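Local structure of beta-lactamase (Klebsiella pneumoniae, 6KBY) at residues K338-V343 and K361-L366; V286-L291 and R355-Y360. The protein probably hydrolyses the ring of beta-lactam antibiotics to substituted beta-amino acids, as a class C serine beta-lactamase, and is captured here with adenosine monophosphate bound. One frame throughout, in Å; residues are numbered along the deposited sequence.

Contact 1. Residues K338-V343 and K361-L366; sequences KKMGIV and KILSSL
The C-terminal helix 352-364 packs on one face of the central antiparallel sheet of the class C beta-lactamase fold, and Met340 and Ile342 of strand 340-346 receive Ile362 and Leu363 of its final turn and Leu366 farther on. Ile342 divides its branches between two partners. Its CG1 lies anti to the backbone N (chi1 -175°), and the extended arm carries CD1 to within 3.6 Å of Ile362 CD1, the two side chains crossing at about a right angle. Ile342 CG2 turns to Leu363 instead, meeting CG and CD1 at 4.1 Å each. Leu363 CD2 reaches the strand backbone, 4.1 Å from the carbonyl C of Gly341, a residue without a side chain to hold it off. Met340 bends at its thioether (chi3 46°), which brings CE to 3.7 Å from Leu366 CB as the two side chains run past each other in opposite directions, while SD is 4.2 Å from Leu363 CB. Helix 11-30 and strand 34-41 border the same cluster through Ile15 and Val39, both against Leu366. No hydrogen bond crosses between 338-343 and 361-366, so the two are held by dispersion and the burial of apolar carbon, which depend on fit and not on direction.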
loop_
_atom_site.group_PDB
_atom_site.type_symbol
_atom_site.label_atom_id
_atom_site.label_comp_id
_atom_site.label_asym_id
_atom_site.label_seq_id
_atom_site.Cartn_x
_atom_site.Cartn_y
_atom_site.Cartn_z
ATOM N N LYS A 338 -18.736 -2.553 -6.365
ATOM C CA LYS A 338 -19.280 -3.768 -5.790
ATOM C C LYS A 338 -19.153 -3.801 -4.274
ATOM O O LYS A 338 -19.573 -4.782 -3.655
ATOM C CB LYS A 338 -18.599 -4.989 -6.415
ATOM C CG LYS A 338 -18.740 -5.066 -7.933
ATOM C CD LYS A 338 -20.195 -4.989 -8.383
ATOM C CE LYS A 338 -20.302 -5.120 -9.891
ATOM N NZ LYS A 338 -21.693 -4.875 -10.373
ATOM N N LYS A 339 -18.611 -2.747 -3.670
ATOM C CA LYS A 339 -18.343 -2.692 -2.235
ATOM C C LYS A 339 -17.706 -3.989 -1.752
ATOM O O LYS A 339 -18.075 -4.571 -0.727
ATOM C CB LYS A 339 -19.582 -2.315 -1.425
ATOM C CG LYS A 339 -20.255 -1.024 -1.871
ATOM C CD LYS A 339 -19.439 0.233 -1.590
ATOM C CE LYS A 339 -20.216 1.457 -2.058
ATOM N NZ LYS A 339 -19.601 2.745 -1.639
ATOM N N MET A 340 -16.739 -4.462 -2.518
ATOM C CA MET A 340 -16.053 -5.680 -2.147
ATOM C C MET A 340 -14.560 -5.422 -2.101
ATOM O O MET A 340 -14.022 -4.619 -2.872
ATOM C CB MET A 340 -16.393 -6.839 -3.057
ATOM C CG MET A 340 -15.919 -6.691 -4.449
ATOM S SD MET A 340 -16.415 -8.117 -5.422
ATOM C CE MET A 340 -18.124 -8.344 -4.985
ATOM N N GLY A 341 -13.899 -6.080 -1.167
ATOM C CA GLY A 341 -12.479 -5.868 -0.991
ATOM C C GLY A 341 -11.857 -7.042 -0.280
ATOM O O GLY A 341 -12.539 -7.832 0.389
ATOM N N ILE A 342 -10.542 -7.150 -0.438
ATOM C CA ILE A 342 -9.789 -8.234 0.166
ATOM C C ILE A 342 -8.435 -7.720 0.631
ATOM O O ILE A 342 -7.800 -6.886 -0.030
ATOM C CB ILE A 342 -9.648 -9.437 -0.790
ATOM C CG1 ILE A 342 -8.963 -10.612 -0.092
ATOM C CG2 ILE A 342 -8.918 -9.054 -2.069
ATOM C CD1 ILE A 342 -9.007 -11.886 -0.902
ATOM N N VAL A 343 -8.008 -8.227 1.786
ATOM C CA VAL A 343 -6.668 -8.045 2.324
ATOM C C VAL A 343 -6.077 -9.438 2.507
ATOM O O VAL A 343 -6.701 -10.294 3.144
ATOM C CB VAL A 343 -6.724 -7.333 3.689
ATOM C CG1 VAL A 343 -5.325 -7.120 4.244
ATOM C CG2 VAL A 343 -7.492 -6.023 3.595
ATOM N N LYS A 361 -9.626 -14.743 -7.906
ATOM C CA LYS A 361 -10.557 -15.856 -7.769
ATOM C C LYS A 361 -11.534 -15.620 -6.628
ATOM O O LYS A 361 -12.729 -15.915 -6.754
ATOM C CB LYS A 361 -9.787 -17.155 -7.568
ATOM C CG LYS A 361 -9.043 -17.616 -8.807
ATOM C CD LYS A 361 -8.174 -18.810 -8.468
ATOM C CE LYS A 361 -7.467 -19.374 -9.682
ATOM N NZ LYS A 361 -6.497 -20.435 -9.289
ATOM N N ILE A 362 -11.054 -15.106 -5.499
ATOM C CA ILE A 362 -11.941 -14.871 -4.365
ATOM C C ILE A 362 -12.979 -13.807 -4.700
ATOM O O ILE A 362 -14.186 -14.024 -4.531
ATOM C CB ILE A 362 -11.140 -14.526 -3.099
ATOM C CG1 ILE A 362 -10.338 -15.741 -2.644
ATOM C CG2 ILE A 362 -12.083 -14.067 -1.990
ATOM C CD1 ILE A 362 -9.328 -15.436 -1.561
ATOM N N LEU A 363 -12.538 -12.642 -5.175
ATOM C CA LEU A 363 -13.516 -11.594 -5.449
ATOM C C LEU A 363 -14.486 -12.010 -6.552
ATOM O O LEU A 363 -15.681 -11.698 -6.487
ATOM C CB LEU A 363 -12.826 -10.267 -5.762
ATOM C CG LEU A 363 -12.057 -9.599 -4.608
ATOM C CD1 LEU A 363 -11.676 -8.173 -4.975
ATOM C CD2 LEU A 363 -12.828 -9.625 -3.294
ATOM N N SER A 364 -14.008 -12.743 -7.556
ATOM C CA SER A 364 -14.902 -13.171 -8.626
ATOM C C SER A 364 -15.986 -14.121 -8.130
ATOM O O SER A 364 -17.043 -14.224 -8.765
ATOM C CB SER A 364 -14.099 -13.797 -9.769
ATOM O OG SER A 364 -13.206 -12.851 -10.337
ATOM N N SER A 365 -15.763 -14.806 -7.006
ATOM C CA SER A 365 -16.737 -15.742 -6.458
ATOM C C SER A 365 -17.880 -15.062 -5.711
ATOM O O SER A 365 -18.849 -15.746 -5.354
ATOM C CB SER A 365 -16.037 -16.717 -5.504
ATOM O OG SER A 365 -15.808 -16.128 -4.228
ATOM N N LEU A 366 -17.812 -13.750 -5.483
ATOM C CA LEU A 366 -18.678 -13.105 -4.500
ATOM C C LEU A 366 -20.052 -12.687 -5.019
ATOM O O LEU A 366 -20.891 -12.258 -4.218
ATOM C CB LEU A 366 -17.971 -11.914 -3.859
ATOM C CG LEU A 366 -16.711 -12.268 -3.074
ATOM C CD1 LEU A 366 -16.149 -11.009 -2.434
ATOM C CD2 LEU A 366 -16.998 -13.327 -2.023
#

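Contact 2. Residues V286-L291 and R355-Y360; sequences VSLPNL and RVTVAY
Tyr360 and Leu288 both send CG anti to their own backbone N (chi1 177° and -177°), and these two extended side chains put the tyrosine ring against the first turn of helix 288-294. Leu288 CB sits over one face, 4.1 Å from the ring centroid and only 12° off the normal, a CH-pi contact placed almost centrally. Farther along the leucine, CD1 comes to 4.0 Å from Tyr360 CB, covering the root of the ring as well. Both methyls, CD1 and CD2, also border Thr357, whose hydroxyl is hydrogen-bonded to Asp353 O one turn back. At the ring edge, near its plane, stands Val286 O, 3.4 Å from Tyr360 CE1.

The short helix 288-294, which follows strand 280-283, packs against the C-terminal helix 352-364, both beside the central sheet of the class C beta-lactamase fold. Ser287 is the N-cap of the short helix, with OG accepting from Asn290 N at 3.1 Å. One turn on, Leu291 crosses Val356 obliquely, and its CG presses to 3.5 Å from Val356 CG1, tighter than carbon atoms usually come. Trp318 of strand 317-325 packs against both Val286 and Leu291, and Tyr331 of strand 328-335 lies against Val356, so the sheet helps to enclose this end of the interface.

Two waters join the phenol to the start of the short helix. One donates to Val286 O, satisfying a carbonyl that precedes the helix, and is 2.8 Å from Tyr360 OH; the other accepts from Leu288 N, satisfying an N-H of the first turn, and lies 3.2 Å from the same hydroxyl, which makes no direct hydrogen bond to 286-291.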
loop_
_atom_site.group_PDB
_atom_site.type_symbol
_atom_site.label_atom_id
_atom_site.label_comp_id
_atom_site.label_asym_id
_atom_site.label_seq_id
_atom_site.Cartn_x
_atom_site.Cartn_y
_atom_site.Cartn_z
ATOM N N VAL A 286 -12.115 -6.604 -14.865
ATOM C CA VAL A 286 -10.722 -6.650 -15.286
ATOM C C VAL A 286 -10.369 -8.093 -15.603
ATOM O O VAL A 286 -10.880 -9.020 -14.964
ATOM C CB VAL A 286 -9.777 -6.030 -14.235
ATOM C CG1 VAL A 286 -9.916 -6.756 -12.912
ATOM C CG2 VAL A 286 -8.326 -6.029 -14.725
ATOM N N SER A 287 -9.537 -8.286 -16.620
ATOM C CA SER A 287 -9.090 -9.633 -16.932
ATOM C C SER A 287 -7.895 -9.981 -16.060
ATOM O O SER A 287 -7.079 -9.118 -15.714
ATOM C CB SER A 287 -8.694 -9.759 -18.402
ATOM O OG SER A 287 -7.392 -9.239 -18.642
ATOM N N LEU A 288 -7.804 -11.251 -15.693
ATOM C CA LEU A 288 -6.623 -11.697 -14.964
ATOM C C LEU A 288 -5.323 -11.404 -15.707
ATOM O O LEU A 288 -4.380 -10.909 -15.064
ATOM C CB LEU A 288 -6.768 -13.166 -14.554
ATOM C CG LEU A 288 -5.622 -13.725 -13.714
ATOM C CD1 LEU A 288 -5.403 -12.896 -12.458
ATOM C CD2 LEU A 288 -5.893 -15.179 -13.357
ATOM N N PRO A 289 -5.197 -11.650 -17.020
ATOM C CA PRO A 289 -3.920 -11.324 -17.683
ATOM C C PRO A 289 -3.500 -9.874 -17.524
ATOM O O PRO A 289 -2.320 -9.600 -17.278
ATOM C CB PRO A 289 -4.179 -11.705 -19.147
ATOM C CG PRO A 289 -5.199 -12.789 -19.060
ATOM C CD PRO A 289 -6.104 -12.385 -17.925
ATOM N N ASN A 290 -4.435 -8.931 -17.654
ATOM C CA ASN A 290 -4.068 -7.525 -17.521
ATOM C C ASN A 290 -3.718 -7.171 -16.083
ATOM O O ASN A 290 -2.826 -6.354 -15.837
ATOM C CB ASN A 290 -5.188 -6.633 -18.046
ATOM C CG ASN A 290 -5.301 -6.671 -19.556
ATOM O OD1 ASN A 290 -4.362 -7.067 -20.249
ATOM N ND2 ASN A 290 -6.445 -6.250 -20.075
ATOM N N LEU A 291 -4.410 -7.775 -15.122
ATOM C CA LEU A 291 -4.091 -7.528 -13.723
ATOM C C LEU A 291 -2.702 -8.054 -13.380
ATOM O O LEU A 291 -1.952 -7.415 -12.635
ATOM C CB LEU A 291 -5.156 -8.179 -12.845
ATOM C CG LEU A 291 -5.144 -7.793 -11.370
ATOM C CD1 LEU A 291 -5.253 -6.288 -11.201
ATOM C CD2 LEU A 291 -6.270 -8.508 -10.639
ATOM N N ARG A 355 -0.469 -13.900 -5.336
ATOM C CA ARG A 355 -1.343 -13.038 -4.541
ATOM C C ARG A 355 -2.500 -12.535 -5.386
ATOM O O ARG A 355 -3.669 -12.594 -4.981
ATOM C CB ARG A 355 -0.563 -11.829 -4.016
ATOM C CG ARG A 355 0.704 -12.172 -3.275
ATOM C CD ARG A 355 1.412 -10.934 -2.755
ATOM N NE ARG A 355 2.821 -11.223 -2.522
ATOM C CZ ARG A 355 3.723 -10.312 -2.158
ATOM N NH1 ARG A 355 3.359 -9.048 -1.959
ATOM N NH2 ARG A 355 4.991 -10.673 -1.997
ATOM N N VAL A 356 -2.177 -12.019 -6.570
ATOM C CA VAL A 356 -3.176 -11.416 -7.439
ATOM C C VAL A 356 -4.168 -12.460 -7.933
ATOM O O VAL A 356 -5.380 -12.217 -7.980
ATOM C CB VAL A 356 -2.447 -10.726 -8.603
ATOM C CG1 VAL A 356 -3.432 -10.333 -9.681
ATOM C CG2 VAL A 356 -1.636 -9.534 -8.094
ATOM N N THR A 357 -3.668 -13.636 -8.311
ATOM C CA THR A 357 -4.542 -14.684 -8.829
ATOM C C THR A 357 -5.530 -15.156 -7.765
ATOM O O THR A 357 -6.730 -15.313 -8.029
ATOM C CB THR A 357 -3.693 -15.845 -9.357
ATOM O OG1 THR A 357 -2.886 -15.391 -10.451
ATOM C CG2 THR A 357 -4.584 -16.992 -9.825
ATOM N N VAL A 358 -5.039 -15.396 -6.549
ATOM C CA VAL A 358 -5.922 -15.818 -5.465
ATOM C C VAL A 358 -6.972 -14.751 -5.177
ATOM O O VAL A 358 -8.165 -15.049 -5.043
ATOM C CB VAL A 358 -5.097 -16.186 -4.219
ATOM C CG1 VAL A 358 -5.995 -16.335 -3.008
ATOM C CG2 VAL A 358 -4.320 -17.474 -4.465
ATOM N N ALA A 359 -6.547 -13.486 -5.103
ATOM C CA ALA A 359 -7.497 -12.408 -4.848
ATOM C C ALA A 359 -8.547 -12.321 -5.952
ATOM O O ALA A 359 -9.735 -12.108 -5.680
ATOM C CB ALA A 359 -6.752 -11.081 -4.722
ATOM N N TYR A 360 -8.118 -12.450 -7.207
ATOM C CA TYR A 360 -9.051 -12.407 -8.326
ATOM C C TYR A 360 -10.079 -13.528 -8.223
ATOM O O TYR A 360 -11.281 -13.303 -8.417
ATOM C CB TYR A 360 -8.259 -12.496 -9.634
ATOM C CG TYR A 360 -9.125 -12.541 -10.867
ATOM C CD1 TYR A 360 -9.621 -11.378 -11.440
ATOM C CD2 TYR A 360 -9.449 -13.748 -11.461
ATOM C CE1 TYR A 360 -10.422 -11.427 -12.580
ATOM C CE2 TYR A 360 -10.244 -13.806 -12.587
ATOM C CZ TYR A 360 -10.725 -12.648 -13.141
ATOM O OH TYR A 360 -11.518 -12.721 -14.266
HETATM O O HOH W 1 -13.264 -10.541 -14.762
HETATM O O HOH W 2 -9.646 -13.261 -16.782
#

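From the N terminus, the chain first leaves strand 280-283 and enters 286-291, then runs through strands 302-311, 317-325 and 328-335 before returning at 355-360 to close contact 2 over 63 intervening residues. Contact 1 opens within that span, at 338-343, and closes beyond it at 361-366, after only 17 residues. The two closures therefore cross. Helix 352-364 serves both: contact 1 seats its end on strand 340-346, and contact 2 sets its preceding turns beside helix 288-294. Their centres lie 11 Å apart, and they meet directly where Ile342 CG2 approaches Ala359 CB at 4.0 Å, joining sheet, short helix and C-terminal helix.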